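Enoyl-CoA hydratase (Geobacillus kaustophilus, PDB 2PPY) probably catalyses the reversible hydration of 2-enoyl-CoA thioesters in fatty acid beta-oxidation, as a hexameric member of the enoyl-CoA hydratase/isomerase (crotonase) family. Local coordinates at residues 17-22 with 200-205; 57-62 with 192-197; 125-130 with 186-191; 132-137 with 170-175. All coordinates share one frame; numbering follows the deposited sequence.

Three contacts belong to one sheet. Its strands 19-24, 55-60, 103-108, 125-129 and 186-188 lie side by side in that order, all parallel. Contact 3 pairs the last two, and the chain then enters helix 193-205, which packs back across the sheet: its start meets strand 55-60 in contact 2 and its end strand 19-24 in contact 1. Contacts 2 and 3 have centres about 9 Å apart, contacts 1 and 2 about 12 Å. Contact 4, about 13 Å from contact 3 between centres, joins short strand 135-136 and its flanks to the loop between helices 160-169 and 175-181. The contacts nest, 4 inside 3 inside 2 inside 1, bringing distant segments together in this crotonase-like fold.

Contact 1: 17-22 with 200-205; sequences DGIAEI and YARKLA
Ile-19 reaches from its strand to the helix and sets its side chain along one flank of it, over the small residues Ala-201 and Ala-205. Its end carbon CD1 comes to 3.7 Å from Ala-201 CB, and CG1, one atom back, lies 4.0 Å from Ala-205 CB, so one branch spans two alanines a helical turn apart. With CG1 turned anti to the carbonyl carbon (chi1 -62°) and CD1 extended beyond it (chi2 174°), this branch is the one that does the touching. CD1 also lies 3.7 Å from the backbone N of Arg-202, and the CG of Arg-202 passes 4.2 Å from that same methyl carbon. This is alpha/beta packing in the crotonase-like fold: helix 193-205 lies on the sheet and runs roughly antiparallel to strand 19-24, the short segments making an angle of 146°. Ala-201 also touches Val-55 and Ile-57 of the neighbouring strand, which places it over the junction of two strands. At the helix end the Ala-205 methyl faces the turn before the strand, 3.9 Å from the carbonyl O of Asp-17. Gly-18 approaches here too, its CA 5.7 Å from that of Ala-205. No hydrogen bond crosses between the segments. Farther along the strand Glu-21 makes a salt bridge to Arg-198 of the same helix, while Tyr-200 turns to Phe-127 and hydrogen-bonds through its hydroxyl to Asp-165 of a second subunit.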
loop_
_atom_site.group_PDB
_atom_site.type_symbol
_atom_site.label_atom_id
_atom_site.label_comp_id
_atom_site.label_asym_id
_atom_site.label_seq_id
_atom_site.Cartn_x
_atom_site.Cartn_y
_atom_site.Cartn_z
ATOM N N ASP A 17 -31.302 24.609 4.994
ATOM C CA ASP A 17 -31.587 23.404 5.771
ATOM C C ASP A 17 -30.563 22.273 5.684
ATOM O O ASP A 17 -30.914 21.125 5.400
ATOM C CB ASP A 17 -32.972 22.870 5.397
ATOM C CG ASP A 17 -34.088 23.815 5.805
ATOM O OD1 ASP A 17 -34.215 24.090 7.019
ATOM O OD2 ASP A 17 -34.834 24.282 4.916
ATOM N N GLY A 18 -29.300 22.596 5.939
ATOM C CA GLY A 18 -28.259 21.583 5.908
ATOM C C GLY A 18 -27.788 21.128 4.539
ATOM O O GLY A 18 -27.018 20.173 4.435
ATOM N N ILE A 19 -28.246 21.798 3.487
ATOM C CA ILE A 19 -27.837 21.444 2.133
ATOM C C ILE A 19 -27.292 22.667 1.407
ATOM O O ILE A 19 -27.825 23.770 1.535
ATOM C CB ILE A 19 -29.014 20.886 1.307
ATOM C CG1 ILE A 19 -29.545 19.602 1.949
ATOM C CG2 ILE A 19 -28.567 20.618 -0.122
ATOM C CD1 ILE A 19 -30.789 19.056 1.278
ATOM N N ALA A 20 -26.217 22.467 0.654
ATOM C CA ALA A 20 -25.620 23.545 -0.116
ATOM C C ALA A 20 -25.618 23.106 -1.566
ATOM O O ALA A 20 -25.299 21.958 -1.872
ATOM C CB ALA A 20 -24.194 23.816 0.350
ATOM N N GLU A 21 -26.000 24.007 -2.460
ATOM C CA GLU A 21 -26.014 23.680 -3.872
ATOM C C GLU A 21 -25.038 24.599 -4.572
ATOM O O GLU A 21 -25.126 25.818 -4.455
ATOM C CB GLU A 21 -27.405 23.870 -4.481
ATOM C CG GLU A 21 -28.524 23.146 -3.768
ATOM C CD GLU A 21 -29.794 23.087 -4.602
ATOM O OE1 GLU A 21 -30.007 24.000 -5.425
ATOM O OE2 GLU A 21 -30.583 22.135 -4.429
ATOM N N ILE A 22 -24.092 24.005 -5.286
ATOM C CA ILE A 22 -23.112 24.781 -6.021
ATOM C C ILE A 22 -23.559 24.748 -7.476
ATOM O O ILE A 22 -23.426 23.724 -8.153
ATOM C CB ILE A 22 -21.701 24.168 -5.899
ATOM C CG1 ILE A 22 -21.317 24.022 -4.422
ATOM C CG2 ILE A 22 -20.696 25.053 -6.621
ATOM C CD1 ILE A 22 -19.952 23.375 -4.187
ATOM N N TYR A 200 -33.134 13.052 -2.130
ATOM C CA TYR A 200 -32.143 12.152 -1.549
ATOM C C TYR A 200 -31.320 12.917 -0.526
ATOM O O TYR A 200 -31.099 12.440 0.588
ATOM C CB TYR A 200 -31.239 11.595 -2.655
ATOM C CG TYR A 200 -30.197 10.591 -2.204
ATOM C CD1 TYR A 200 -29.017 11.004 -1.583
ATOM C CD2 TYR A 200 -30.368 9.226 -2.447
ATOM C CE1 TYR A 200 -28.025 10.082 -1.220
ATOM C CE2 TYR A 200 -29.385 8.295 -2.086
ATOM C CZ TYR A 200 -28.215 8.733 -1.477
ATOM O OH TYR A 200 -27.226 7.829 -1.146
ATOM N N ALA A 201 -30.876 14.113 -0.904
ATOM C CA ALA A 201 -30.083 14.948 -0.011
ATOM C C ALA A 201 -30.900 15.323 1.224
ATOM O O ALA A 201 -30.378 15.337 2.340
ATOM C CB ALA A 201 -29.616 16.204 -0.738
ATOM N N ARG A 202 -32.179 15.629 1.026
ATOM C CA ARG A 202 -33.043 15.983 2.144
ATOM C C ARG A 202 -33.052 14.873 3.190
ATOM O O ARG A 202 -32.880 15.141 4.381
ATOM C CB ARG A 202 -34.476 16.254 1.666
ATOM C CG ARG A 202 -34.680 17.625 1.024
ATOM C CD ARG A 202 -36.164 17.935 0.829
ATOM N NE ARG A 202 -36.774 17.178 -0.267
ATOM C CZ ARG A 202 -36.719 17.536 -1.547
ATOM N NH1 ARG A 202 -36.080 18.643 -1.901
ATOM N NH2 ARG A 202 -37.303 16.788 -2.474
ATOM N N LYS A 203 -33.249 13.633 2.746
ATOM C CA LYS A 203 -33.271 12.495 3.662
ATOM C C LYS A 203 -31.968 12.384 4.456
ATOM O O LYS A 203 -31.984 12.064 5.645
ATOM C CB LYS A 203 -33.519 11.186 2.903
ATOM C CG LYS A 203 -34.947 10.994 2.397
ATOM C CD LYS A 203 -35.141 9.581 1.845
ATOM C CE LYS A 203 -36.585 9.311 1.431
ATOM N NZ LYS A 203 -37.017 10.128 0.263
ATOM N N LEU A 204 -30.840 12.642 3.802
ATOM C CA LEU A 204 -29.555 12.579 4.490
ATOM C C LEU A 204 -29.472 13.685 5.532
ATOM O O LEU A 204 -29.143 13.432 6.693
ATOM C CB LEU A 204 -28.391 12.730 3.502
ATOM C CG LEU A 204 -28.098 11.570 2.546
ATOM C CD1 LEU A 204 -26.869 11.900 1.708
ATOM C CD2 LEU A 204 -27.866 10.294 3.346
ATOM N N ALA A 205 -29.781 14.910 5.114
ATOM C CA ALA A 205 -29.730 16.063 6.007
ATOM C C ALA A 205 -30.656 15.919 7.211
ATOM O O ALA A 205 -30.413 16.504 8.265
ATOM C CB ALA A 205 -30.075 17.328 5.237
#

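Contact 2: 57-62 with 192-197; sequences IVMSDV and ETRERT
Strand 57-60 and helix 193-197 run almost exactly antiparallel, at 174°, with their axes 10.9 Å apart and Met-59 level with Arg-194. This is helix-on-sheet packing of the crotonase-like fold, made by the first turns of helix 193-205 on strand 55-60. Arg-194 spans the gap with a chain extended from CG to NE (chi3 176°), which carries its guanidinium alongside the end of the strand. The selenium of Met-59, a selenomethionine, sits over one guanidinium face, offset toward the rim and 3.7 Å from Arg-194 NE. At the edge, NH2 gives a short but bent, weak hydrogen bond to Ser-60 O (2.7 Å) and a straighter one to Asp-61 OD1 (3.3 Å), part of a salt bridge on that oxygen's anti lone pair, with the carboxylate turned about 49° from the guanidinium. Glu-109 salt-bridges NE and, with Ser-60 O, Asp-61 and a water, fixes the group's rotation; His-23, a second partner, helps to place Asp-61. Deeper in, the methyl CG2 of Thr-197 lies 3.9 Å from Ile-57 CG2, while its OG1 donates to Thr-193 O. The water donates to Asp-61 OD1 and accepts from Arg-194 NH1 at 2.8 Å.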
loop_
_atom_site.group_PDB
_atom_site.type_symbol
_atom_site.label_atom_id
_atom_site.label_comp_id
_atom_site.label_asym_id
_atom_site.label_seq_id
_atom_site.Cartn_x
_atom_site.Cartn_y
_atom_site.Cartn_z
ATOM N N ILE A 57 -24.742 19.511 -3.153
ATOM C CA ILE A 57 -25.159 19.063 -4.471
ATOM C C ILE A 57 -24.503 19.970 -5.504
ATOM O O ILE A 57 -24.629 21.190 -5.442
ATOM C CB ILE A 57 -26.683 19.166 -4.682
ATOM C CG1 ILE A 57 -27.431 18.344 -3.637
ATOM C CG2 ILE A 57 -27.034 18.655 -6.075
ATOM C CD1 ILE A 57 -28.950 18.518 -3.708
ATOM N N VAL A 58 -23.797 19.378 -6.451
ATOM C CA VAL A 58 -23.175 20.178 -7.484
ATOM C C VAL A 58 -24.023 20.004 -8.737
ATOM O O VAL A 58 -24.226 18.886 -9.204
ATOM C CB VAL A 58 -21.729 19.720 -7.750
ATOM C CG1 VAL A 58 -21.089 20.599 -8.820
ATOM C CG2 VAL A 58 -20.926 19.777 -6.453
HETATM N N MSE A 59 -24.555 21.109 -9.250
HETATM C CA MSE A 59 -25.372 21.062 -10.456
HETATM C C MSE A 59 -25.022 22.184 -11.422
HETATM O O MSE A 59 -24.262 23.089 -11.088
HETATM C CB MSE A 59 -26.870 21.087 -10.113
HETATM C CG MSE A 59 -27.270 21.945 -8.927
HETATM SE SE MSE A 59 -29.209 21.971 -8.672
HETATM C CE MSE A 59 -29.441 20.455 -7.507
ATOM N N SER A 60 -25.571 22.105 -12.628
ATOM C CA SER A 60 -25.304 23.089 -13.668
ATOM C C SER A 60 -26.560 23.833 -14.095
ATOM O O SER A 60 -27.640 23.242 -14.181
ATOM C CB SER A 60 -24.691 22.390 -14.887
ATOM O OG SER A 60 -24.550 23.275 -15.986
ATOM N N ASP A 61 -26.416 25.128 -14.363
ATOM C CA ASP A 61 -27.544 25.941 -14.803
ATOM C C ASP A 61 -27.506 26.089 -16.317
ATOM O O ASP A 61 -28.313 26.813 -16.895
ATOM C CB ASP A 61 -27.511 27.333 -14.165
ATOM C CG ASP A 61 -27.671 27.294 -12.660
ATOM O OD1 ASP A 61 -28.449 26.453 -12.157
ATOM O OD2 ASP A 61 -27.030 28.122 -11.979
ATOM N N VAL A 62 -26.556 25.412 -16.954
ATOM C CA VAL A 62 -26.421 25.468 -18.404
ATOM C C VAL A 62 -27.246 24.344 -19.035
ATOM O O VAL A 62 -27.103 23.171 -18.684
ATOM C CB VAL A 62 -24.944 25.349 -18.832
ATOM C CG1 VAL A 62 -24.828 25.410 -20.349
ATOM C CG2 VAL A 62 -24.136 26.479 -18.200
ATOM N N GLU A 192 -37.134 15.089 -13.584
ATOM C CA GLU A 192 -37.225 14.862 -12.146
ATOM C C GLU A 192 -35.852 14.725 -11.489
ATOM O O GLU A 192 -35.752 14.492 -10.284
ATOM C CB GLU A 192 -38.032 13.592 -11.881
ATOM C CG GLU A 192 -39.439 13.619 -12.451
ATOM C CD GLU A 192 -40.062 12.240 -12.515
ATOM O OE1 GLU A 192 -40.059 11.534 -11.481
ATOM O OE2 GLU A 192 -40.555 11.865 -13.601
ATOM N N THR A 193 -34.797 14.885 -12.281
ATOM C CA THR A 193 -33.436 14.734 -11.777
ATOM C C THR A 193 -33.099 15.607 -10.576
ATOM O O THR A 193 -32.641 15.102 -9.548
ATOM C CB THR A 193 -32.416 14.979 -12.900
ATOM O OG1 THR A 193 -32.660 14.048 -13.960
ATOM C CG2 THR A 193 -30.994 14.783 -12.392
ATOM N N ARG A 194 -33.322 16.912 -10.697
ATOM C CA ARG A 194 -33.037 17.828 -9.599
ATOM C C ARG A 194 -33.922 17.524 -8.404
ATOM O O ARG A 194 -33.476 17.547 -7.256
ATOM C CB ARG A 194 -33.271 19.276 -10.029
ATOM C CG ARG A 194 -32.242 19.812 -10.987
ATOM C CD ARG A 194 -32.258 21.323 -10.981
ATOM N NE ARG A 194 -31.210 21.872 -11.833
ATOM C CZ ARG A 194 -30.874 23.156 -11.862
ATOM N NH1 ARG A 194 -31.506 24.027 -11.082
ATOM N NH2 ARG A 194 -29.899 23.565 -12.662
ATOM N N GLU A 195 -35.187 17.245 -8.694
ATOM C CA GLU A 195 -36.173 16.935 -7.675
ATOM C C GLU A 195 -35.757 15.720 -6.850
ATOM O O GLU A 195 -35.667 15.793 -5.626
ATOM C CB GLU A 195 -37.526 16.666 -8.337
ATOM C CG GLU A 195 -38.688 16.519 -7.372
ATOM C CD GLU A 195 -39.958 16.057 -8.066
ATOM O OE1 GLU A 195 -40.039 16.177 -9.306
ATOM O OE2 GLU A 195 -40.880 15.584 -7.368
ATOM N N ARG A 196 -35.501 14.605 -7.522
ATOM C CA ARG A 196 -35.120 13.383 -6.826
ATOM C C ARG A 196 -33.742 13.466 -6.165
ATOM O O ARG A 196 -33.511 12.838 -5.134
ATOM C CB ARG A 196 -35.211 12.197 -7.789
ATOM C CG ARG A 196 -36.617 12.042 -8.378
ATOM C CD ARG A 196 -36.797 10.738 -9.124
ATOM N NE ARG A 196 -36.552 9.593 -8.255
ATOM C CZ ARG A 196 -36.651 8.328 -8.646
ATOM N NH1 ARG A 196 -36.997 8.046 -9.895
ATOM N NH2 ARG A 196 -36.391 7.346 -7.792
ATOM N N THR A 197 -32.832 14.243 -6.747
ATOM C CA THR A 197 -31.507 14.410 -6.153
ATOM C C THR A 197 -31.679 15.159 -4.833
ATOM O O THR A 197 -31.121 14.763 -3.806
ATOM C CB THR A 197 -30.561 15.226 -7.067
ATOM O OG1 THR A 197 -30.317 14.499 -8.277
ATOM C CG2 THR A 197 -29.229 15.489 -6.365
HETATM O O HOH W 1 -31.197 26.803 -11.071
#

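Contact 3: 125-130 with 186-191; sequences LRFMGD and RVFPQA
A shared chi1 near -60°, with CG anti to the carbonyl carbon, aims Phe-127, Arg-186 and Phe-188 at one another on the sheet face where the backbone register puts all three. Arg-186 and Phe-127 lie side by side, pointing the same way, with the arginine CG 3.5 Å from Phe-127 CE1 before a bend at chi2 (-90°) redirects the chain. Phe-188 turns an edge to the face of Phe-127 in an offset edge-to-face pair, ring centroids 5.4 Å apart and planes at 71°; its CE2 meets Phe-127 CD2 at 3.7 Å. Arg-186 CB in turn sits over a face of Phe-188, toward its rim. On the other side of the sheet are Val-187 and Met-128, a selenomethionine. The strands are parallel neighbours at the end of the crotonase-fold sheet, joined by hydrogen bonds from Met-128 N to Arg-186 O (2.9 Å), from Phe-188 N to Met-128 O (2.9 Å) and from Asp-130 N to Phe-188 O (2.7 Å). Just past the strands, Asp-130 OD2 takes the backbone N-H of Gln-190 at 2.7 Å, from above the carboxylate plane. Gln-190 OE1 accepts from Glu-131 N, while Arg-186 forms a salt bridge to Asp-165 of a second subunit. Side chains thus prolong the backbone pairing beyond the strands, and the apolar part of Arg-186 packs on the aromatic pair while its charged end serves the subunit interface.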
loop_
_atom_site.group_PDB
_atom_site.type_symbol
_atom_site.label_atom_id
_atom_site.label_comp_id
_atom_site.label_asym_id
_atom_site.label_seq_id
_atom_site.Cartn_x
_atom_site.Cartn_y
_atom_site.Cartn_z
ATOM N N LEU A 125 -21.072 10.777 -4.849
ATOM C CA LEU A 125 -22.123 10.111 -5.610
ATOM C C LEU A 125 -22.419 10.864 -6.901
ATOM O O LEU A 125 -22.158 12.057 -7.002
ATOM C CB LEU A 125 -23.408 10.030 -4.778
ATOM C CG LEU A 125 -23.387 9.295 -3.436
ATOM C CD1 LEU A 125 -24.619 9.680 -2.615
ATOM C CD2 LEU A 125 -23.328 7.794 -3.670
ATOM N N ARG A 126 -22.980 10.158 -7.879
ATOM C CA ARG A 126 -23.331 10.750 -9.164
ATOM C C ARG A 126 -24.727 10.310 -9.599
ATOM O O ARG A 126 -24.977 9.116 -9.752
ATOM C CB ARG A 126 -22.310 10.333 -10.228
ATOM C CG ARG A 126 -20.930 10.974 -10.062
ATOM C CD ARG A 126 -19.847 10.103 -10.685
ATOM N NE ARG A 126 -19.675 8.870 -9.921
ATOM C CZ ARG A 126 -19.115 8.811 -8.715
ATOM N NH1 ARG A 126 -18.662 9.917 -8.134
ATOM N NH2 ARG A 126 -19.026 7.651 -8.078
ATOM N N PHE A 127 -25.633 11.274 -9.775
ATOM C CA PHE A 127 -27.007 10.999 -10.220
ATOM C C PHE A 127 -27.168 11.659 -11.587
ATOM O O PHE A 127 -26.837 12.832 -11.754
ATOM C CB PHE A 127 -28.045 11.585 -9.247
ATOM C CG PHE A 127 -27.972 11.028 -7.840
ATOM C CD1 PHE A 127 -27.323 9.822 -7.571
ATOM C CD2 PHE A 127 -28.572 11.711 -6.782
ATOM C CE1 PHE A 127 -27.267 9.309 -6.261
ATOM C CE2 PHE A 127 -28.524 11.208 -5.473
ATOM C CZ PHE A 127 -27.871 10.003 -5.214
HETATM N N MSE A 128 -27.685 10.922 -12.564
HETATM C CA MSE A 128 -27.829 11.468 -13.911
HETATM C C MSE A 128 -29.226 11.338 -14.520
HETATM O O MSE A 128 -29.937 10.372 -14.252
HETATM C CB MSE A 128 -26.797 10.794 -14.818
HETATM C CG MSE A 128 -26.716 11.330 -16.233
HETATM SE SE MSE A 128 -25.090 10.703 -17.076
HETATM C CE MSE A 128 -24.510 12.346 -17.915
ATOM N N GLY A 129 -29.604 12.316 -15.343
ATOM C CA GLY A 129 -30.907 12.292 -15.993
ATOM C C GLY A 129 -30.930 11.310 -17.151
ATOM O O GLY A 129 -29.913 11.136 -17.824
ATOM N N ASP A 130 -32.076 10.679 -17.411
ATOM C CA ASP A 130 -32.129 9.698 -18.493
ATOM C C ASP A 130 -31.986 10.256 -19.906
ATOM O O ASP A 130 -31.971 9.501 -20.873
ATOM C CB ASP A 130 -33.385 8.811 -18.384
ATOM C CG ASP A 130 -34.689 9.593 -18.451
ATOM O OD1 ASP A 130 -35.745 8.949 -18.298
ATOM O OD2 ASP A 130 -34.672 10.824 -18.653
ATOM N N ARG A 186 -27.330 6.590 -9.837
ATOM C CA ARG A 186 -28.759 6.662 -10.126
ATOM C C ARG A 186 -29.013 7.326 -11.465
ATOM O O ARG A 186 -28.265 8.206 -11.885
ATOM C CB ARG A 186 -29.485 7.497 -9.069
ATOM C CG ARG A 186 -29.414 6.987 -7.652
ATOM C CD ARG A 186 -30.560 6.055 -7.337
ATOM N NE ARG A 186 -30.644 5.818 -5.900
ATOM C CZ ARG A 186 -29.708 5.199 -5.190
ATOM N NH1 ARG A 186 -28.611 4.742 -5.786
ATOM N NH2 ARG A 186 -29.860 5.049 -3.883
ATOM N N VAL A 187 -30.075 6.893 -12.128
ATOM C CA VAL A 187 -30.496 7.489 -13.387
ATOM C C VAL A 187 -31.959 7.829 -13.145
ATOM O O VAL A 187 -32.779 6.936 -12.927
ATOM C CB VAL A 187 -30.379 6.518 -14.579
ATOM C CG1 VAL A 187 -31.229 7.028 -15.747
ATOM C CG2 VAL A 187 -28.922 6.418 -15.023
ATOM N N PHE A 188 -32.273 9.120 -13.148
ATOM C CA PHE A 188 -33.637 9.582 -12.908
ATOM C C PHE A 188 -34.280 10.121 -14.184
ATOM O O PHE A 188 -33.584 10.458 -15.150
ATOM C CB PHE A 188 -33.653 10.716 -11.876
ATOM C CG PHE A 188 -33.072 10.362 -10.532
ATOM C CD1 PHE A 188 -33.492 9.226 -9.842
ATOM C CD2 PHE A 188 -32.158 11.219 -9.916
ATOM C CE1 PHE A 188 -33.025 8.964 -8.552
ATOM C CE2 PHE A 188 -31.687 10.965 -8.630
ATOM C CZ PHE A 188 -32.117 9.835 -7.947
ATOM N N PRO A 189 -35.623 10.194 -14.211
ATOM C CA PRO A 189 -36.296 10.724 -15.401
ATOM C C PRO A 189 -35.787 12.163 -15.513
ATOM O O PRO A 189 -35.799 12.899 -14.527
ATOM C CB PRO A 189 -37.773 10.665 -15.018
ATOM C CG PRO A 189 -37.837 9.476 -14.120
ATOM C CD PRO A 189 -36.602 9.639 -13.257
ATOM N N GLN A 190 -35.338 12.554 -16.699
ATOM C CA GLN A 190 -34.784 13.888 -16.920
ATOM C C GLN A 190 -35.409 15.045 -16.134
ATOM O O GLN A 190 -34.723 15.723 -15.371
ATOM C CB GLN A 190 -34.819 14.221 -18.413
ATOM C CG GLN A 190 -33.945 15.404 -18.819
ATOM C CD GLN A 190 -32.459 15.159 -18.577
ATOM O OE1 GLN A 190 -31.952 14.063 -18.819
ATOM N NE2 GLN A 190 -31.754 16.187 -18.115
ATOM N N ALA A 191 -36.706 15.272 -16.311
ATOM C CA ALA A 191 -37.379 16.378 -15.639
ATOM C C ALA A 191 -37.501 16.246 -14.122
ATOM O O ALA A 191 -37.918 17.186 -13.448
ATOM C CB ALA A 191 -38.762 16.581 -16.253
#

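Contact 4: 132-137 with 170-175; sequences AGKIGL and GETITP
Ile-135 and Ile-173 hold the segments together through two backbone hydrogen bonds: Ile-173 N gives a nearly straight bond to Ile-135 O at 2.9 Å, and Ile-135 N one to Ile-173 O at 3.1 Å. They form a single antiparallel bridge of the hydrogen-bonded kind, with no longer pairing on either side. Weaker CA-H...O contacts flank it, from Lys-134 CA to Ile-173 O and, farther along, from Gly-170 CA to Leu-137 O at 3.4 Å. One water spans the end near Gly-170, accepting from Leu-137 N and donating to Glu-171 O.

Two contacts are apolar. The isoleucine side chains cross at an angle, with the branch methyl CG2 of Ile-135 3.6 Å from Ile-173 CG1, and Pro-175 CG faces Ala-132 CB. Both isoleucine carbons stand between backbone N and carbonyl carbon, chi1 being 58° for Ile-173; Ile-135 CG2 also meets Ile-173 O, and Ile-173 CG1 meets Ile-135 O, both at 3.4 Å. Other van der Waals contacts set carbon against oxygen: Thr-172 OG1 lies against the aliphatic chain of Lys-134, 3.6 Å from its CB, and Pro-175 CD is 3.4 Å from Gly-133 O. The threonine methyl faces Gly-136.

Thr-174 is the N-cap of helix 175-181, which Pro-175 begins, and its side chain caps a backbone N of that helix. The bridge therefore ties the connection between helices 160-169 and 175-181 to short strand 135-136, whose residues also bond Thr-112 and Gly-114. Ile-135 continues inward to Leu-117 of helix 115-121 and Ala-178 of helix 175-181, while Ile-173 meets Met-166 of helix 160-169.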
loop_
_atom_site.group_PDB
_atom_site.type_symbol
_atom_site.label_atom_id
_atom_site.label_comp_id
_atom_site.label_asym_id
_atom_site.label_seq_id
_atom_site.Cartn_x
_atom_site.Cartn_y
_atom_site.Cartn_z
ATOM N N ALA A 132 -29.715 13.065 -20.164
ATOM C CA ALA A 132 -28.598 13.964 -19.881
ATOM C C ALA A 132 -27.557 14.072 -20.990
ATOM O O ALA A 132 -26.788 15.028 -21.026
ATOM C CB ALA A 132 -27.916 13.551 -18.574
ATOM N N GLY A 133 -27.515 13.093 -21.884
ATOM C CA GLY A 133 -26.552 13.159 -22.970
ATOM C C GLY A 133 -25.397 12.181 -22.915
ATOM O O GLY A 133 -25.595 10.983 -22.696
ATOM N N LYS A 134 -24.188 12.702 -23.111
ATOM C CA LYS A 134 -22.961 11.898 -23.131
ATOM C C LYS A 134 -22.125 12.009 -21.865
ATOM O O LYS A 134 -22.059 13.063 -21.230
ATOM C CB LYS A 134 -22.066 12.320 -24.299
ATOM C CG LYS A 134 -22.728 12.413 -25.662
ATOM C CD LYS A 134 -21.730 12.986 -26.667
ATOM C CE LYS A 134 -22.323 13.138 -28.057
ATOM N NZ LYS A 134 -21.325 13.701 -29.015
ATOM N N ILE A 135 -21.465 10.913 -21.513
ATOM C CA ILE A 135 -20.594 10.894 -20.347
ATOM C C ILE A 135 -19.364 10.059 -20.705
ATOM O O ILE A 135 -19.486 8.939 -21.202
ATOM C CB ILE A 135 -21.330 10.319 -19.102
ATOM C CG1 ILE A 135 -20.381 10.278 -17.902
ATOM C CG2 ILE A 135 -21.897 8.941 -19.415
ATOM C CD1 ILE A 135 -21.090 10.057 -16.583
ATOM N N GLY A 136 -18.182 10.630 -20.481
ATOM C CA GLY A 136 -16.941 9.940 -20.793
ATOM C C GLY A 136 -15.721 10.848 -20.732
ATOM O O GLY A 136 -15.812 11.998 -20.301
ATOM N N LEU A 137 -14.578 10.328 -21.169
ATOM C CA LEU A 137 -13.322 11.072 -21.154
ATOM C C LEU A 137 -12.681 11.060 -22.548
ATOM O O LEU A 137 -11.900 10.167 -22.876
ATOM C CB LEU A 137 -12.371 10.439 -20.137
ATOM C CG LEU A 137 -12.830 10.357 -18.673
ATOM C CD1 LEU A 137 -11.846 9.516 -17.877
ATOM C CD2 LEU A 137 -12.943 11.748 -18.075
ATOM N N GLY A 170 -11.592 7.135 -26.064
ATOM C CA GLY A 170 -12.155 8.457 -25.848
ATOM C C GLY A 170 -13.647 8.501 -26.101
ATOM O O GLY A 170 -14.264 9.566 -26.093
ATOM N N GLU A 171 -14.237 7.335 -26.322
ATOM C CA GLU A 171 -15.662 7.262 -26.597
ATOM C C GLU A 171 -16.547 7.467 -25.379
ATOM O O GLU A 171 -16.260 6.979 -24.288
ATOM C CB GLU A 171 -15.983 5.934 -27.291
ATOM C CG GLU A 171 -15.741 5.986 -28.800
ATOM C CD GLU A 171 -15.583 4.620 -29.437
ATOM O OE1 GLU A 171 -16.372 3.708 -29.113
ATOM O OE2 GLU A 171 -14.669 4.463 -30.274
ATOM N N THR A 172 -17.627 8.211 -25.582
ATOM C CA THR A 172 -18.574 8.504 -24.522
ATOM C C THR A 172 -19.738 7.514 -24.556
ATOM O O THR A 172 -20.007 6.887 -25.581
ATOM C CB THR A 172 -19.118 9.940 -24.665
ATOM O OG1 THR A 172 -19.812 10.069 -25.911
ATOM C CG2 THR A 172 -17.969 10.945 -24.641
ATOM N N ILE A 173 -20.423 7.370 -23.428
ATOM C CA ILE A 173 -21.546 6.453 -23.338
ATOM C C ILE A 173 -22.811 7.170 -22.873
ATOM O O ILE A 173 -22.794 8.372 -22.624
ATOM C CB ILE A 173 -21.226 5.289 -22.374
ATOM C CG1 ILE A 173 -20.890 5.834 -20.984
ATOM C CG2 ILE A 173 -20.057 4.480 -22.916
ATOM C CD1 ILE A 173 -20.611 4.753 -19.953
ATOM N N THR A 174 -23.903 6.424 -22.752
ATOM C CA THR A 174 -25.179 6.984 -22.322
ATOM C C THR A 174 -25.339 6.872 -20.813
ATOM O O THR A 174 -24.586 6.157 -20.150
ATOM C CB THR A 174 -26.366 6.235 -22.970
ATOM O OG1 THR A 174 -26.362 4.868 -22.534
ATOM C CG2 THR A 174 -26.268 6.278 -24.493
ATOM N N PRO A 175 -26.328 7.587 -20.248
ATOM C CA PRO A 175 -26.584 7.549 -18.805
ATOM C C PRO A 175 -26.881 6.118 -18.374
ATOM O O PRO A 175 -26.392 5.656 -17.341
ATOM C CB PRO A 175 -27.804 8.457 -18.649
ATOM C CG PRO A 175 -27.619 9.455 -19.747
ATOM C CD PRO A 175 -27.187 8.586 -20.909
HETATM O O HOH W 2 -14.371 7.705 -22.536
#